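Local coordinates for protein fimbrin (Schizosaccharomyces pombe, PDB 1RT8) that binds actin filaments and cross-links them, serving actin structures needed for cell polarity, cytokinesis, mating and spore formation, at residues 390-393 with 394-398. Sequence-based numbering, arbitrary orientation.
Sequences MRMN and ITKTL
Arg391 and Thr395, Met392 and Lys396, and Asn393 and Thr397 meet one helical turn apart in the last turns of helix 379-397, a local i to i+4 contact in the second actin-binding region. Backbone bonds of the same spacing carry it, among them Lys396 N to Met392 O at 2.9 Å and Ile394 N to Met390 O at 3.1 Å. Arg391 leaves with CG anti to its own N (chi1 -178°) and bends at chi2, which swings the guanidinium forward, toward the next turn. There NH1 gives Thr395 OG1 a weak, strongly bent bond of 2.7 Å at the guanidinium edge, while NH2 bonds Leu408 O and forms a salt bridge with Asp410. The Met392 thioether crosses the end of the Lys396 chain at a slant, SD 3.8 Å from CE. Asn393 brings its amide near the Thr397 methyl, whose modelled place is doubtful; an alanine here would probably lose the side chain's cover of Trp293 and open a gap beside it. Buried Met390 packs on helices 282-296 and 500-511, buried Ile394 on 410-421 and 500-511, whereas Lys396 and Thr397 are exposed: an amphipathic helix end where the third and fourth calponin-homology domains join.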
loop_
_atom_site.group_PDB
_atom_site.type_symbol
_atom_site.label_atom_id
_atom_site.label_comp_id
_atom_site.label_asym_id
_atom_site.label_seq_id
_atom_site.Cartn_x
_atom_site.Cartn_y
_atom_site.Cartn_z
ATOM N N MET A 390 -3.817 9.273 16.722
ATOM C CA MET A 390 -4.848 9.035 15.719
ATOM C C MET A 390 -6.213 9.466 16.249
ATOM O O MET A 390 -6.985 10.106 15.542
ATOM C CB MET A 390 -4.914 7.549 15.339
ATOM C CG MET A 390 -6.148 7.177 14.508
ATOM S SD MET A 390 -6.173 5.443 13.924
ATOM C CE MET A 390 -5.057 5.529 12.550
ATOM N N ARG A 391 -6.503 9.112 17.495
ATOM C CA ARG A 391 -7.786 9.442 18.098
ATOM C C ARG A 391 -8.046 10.944 18.216
ATOM O O ARG A 391 -9.154 11.414 17.925
ATOM C CB ARG A 391 -7.901 8.799 19.481
ATOM C CG ARG A 391 -9.235 9.045 20.163
ATOM C CD ARG A 391 -10.383 8.424 19.368
ATOM N NE ARG A 391 -11.681 8.683 19.988
ATOM C CZ ARG A 391 -12.355 9.829 19.900
ATOM N NH1 ARG A 391 -11.863 10.848 19.212
ATOM N NH2 ARG A 391 -13.539 9.950 20.495
ATOM N N MET A 392 -7.038 11.693 18.657
ATOM C CA MET A 392 -7.196 13.135 18.799
ATOM C C MET A 392 -7.395 13.767 17.434
ATOM O O MET A 392 -8.170 14.710 17.293
ATOM C CB MET A 392 -5.979 13.758 19.476
ATOM C CG MET A 392 -6.155 15.240 19.778
ATOM S SD MET A 392 -7.632 15.541 20.778
ATOM C CE MET A 392 -7.074 15.020 22.400
ATOM N N ASN A 393 -6.703 13.239 16.429
ATOM C CA ASN A 393 -6.817 13.757 15.072
ATOM C C ASN A 393 -8.263 13.632 14.591
ATOM O O ASN A 393 -8.782 14.536 13.935
ATOM C CB ASN A 393 -5.891 12.987 14.133
ATOM C CG ASN A 393 -5.836 13.589 12.740
ATOM O OD1 ASN A 393 -5.819 12.868 11.751
ATOM N ND2 ASN A 393 -5.793 14.912 12.661
ATOM N N ILE A 394 -8.910 12.510 14.914
ATOM C CA ILE A 394 -10.304 12.297 14.526
ATOM C C ILE A 394 -11.192 13.364 15.176
ATOM O O ILE A 394 -12.057 13.943 14.523
ATOM C CB ILE A 394 -10.809 10.897 14.958
ATOM C CG1 ILE A 394 -10.195 9.816 14.067
ATOM C CG2 ILE A 394 -12.330 10.833 14.871
ATOM C CD1 ILE A 394 -10.542 8.407 14.512
ATOM N N THR A 395 -10.970 13.623 16.458
ATOM C CA THR A 395 -11.748 14.624 17.181
ATOM C C THR A 395 -11.588 16.004 16.552
ATOM O O THR A 395 -12.572 16.702 16.304
ATOM C CB THR A 395 -11.300 14.734 18.660
ATOM O OG1 THR A 395 -11.531 13.489 19.330
ATOM C CG2 THR A 395 -12.067 15.851 19.379
ATOM N N LYS A 396 -10.339 16.389 16.300
ATOM C CA LYS A 396 -10.044 17.699 15.737
ATOM C C LYS A 396 -10.490 17.884 14.300
ATOM O O LYS A 396 -11.003 18.942 13.942
ATOM C CB LYS A 396 -8.548 18.000 15.854
ATOM C CG LYS A 396 -8.034 18.016 17.296
ATOM C CD LYS A 396 -8.771 19.038 18.140
ATOM C CE LYS A 396 -8.267 19.041 19.577
ATOM N NZ LYS A 396 -6.821 19.400 19.665
ATOM N N THR A 397 -10.291 16.873 13.467
ATOM C CA THR A 397 -10.698 16.985 12.075
ATOM C C THR A 397 -12.223 17.038 11.971
ATOM O O THR A 397 -12.759 17.696 11.082
ATOM C CB THR A 397 -10.186 15.802 11.223
ATOM O OG1 THR A 397 -10.814 14.592 11.657
ATOM C CG2 THR A 397 -8.679 15.668 11.341
ATOM N N LEU A 398 -12.916 16.347 12.874
ATOM C CA LEU A 398 -14.376 16.345 12.865
ATOM C C LEU A 398 -14.917 17.610 13.520
ATOM O O LEU A 398 -16.129 17.820 13.581
ATOM C CB LEU A 398 -14.935 15.116 13.597
ATOM C CG LEU A 398 -14.718 13.758 12.921
ATOM C CD1 LEU A 398 -15.404 12.673 13.733
ATOM C CD2 LEU A 398 -15.275 13.787 11.506
#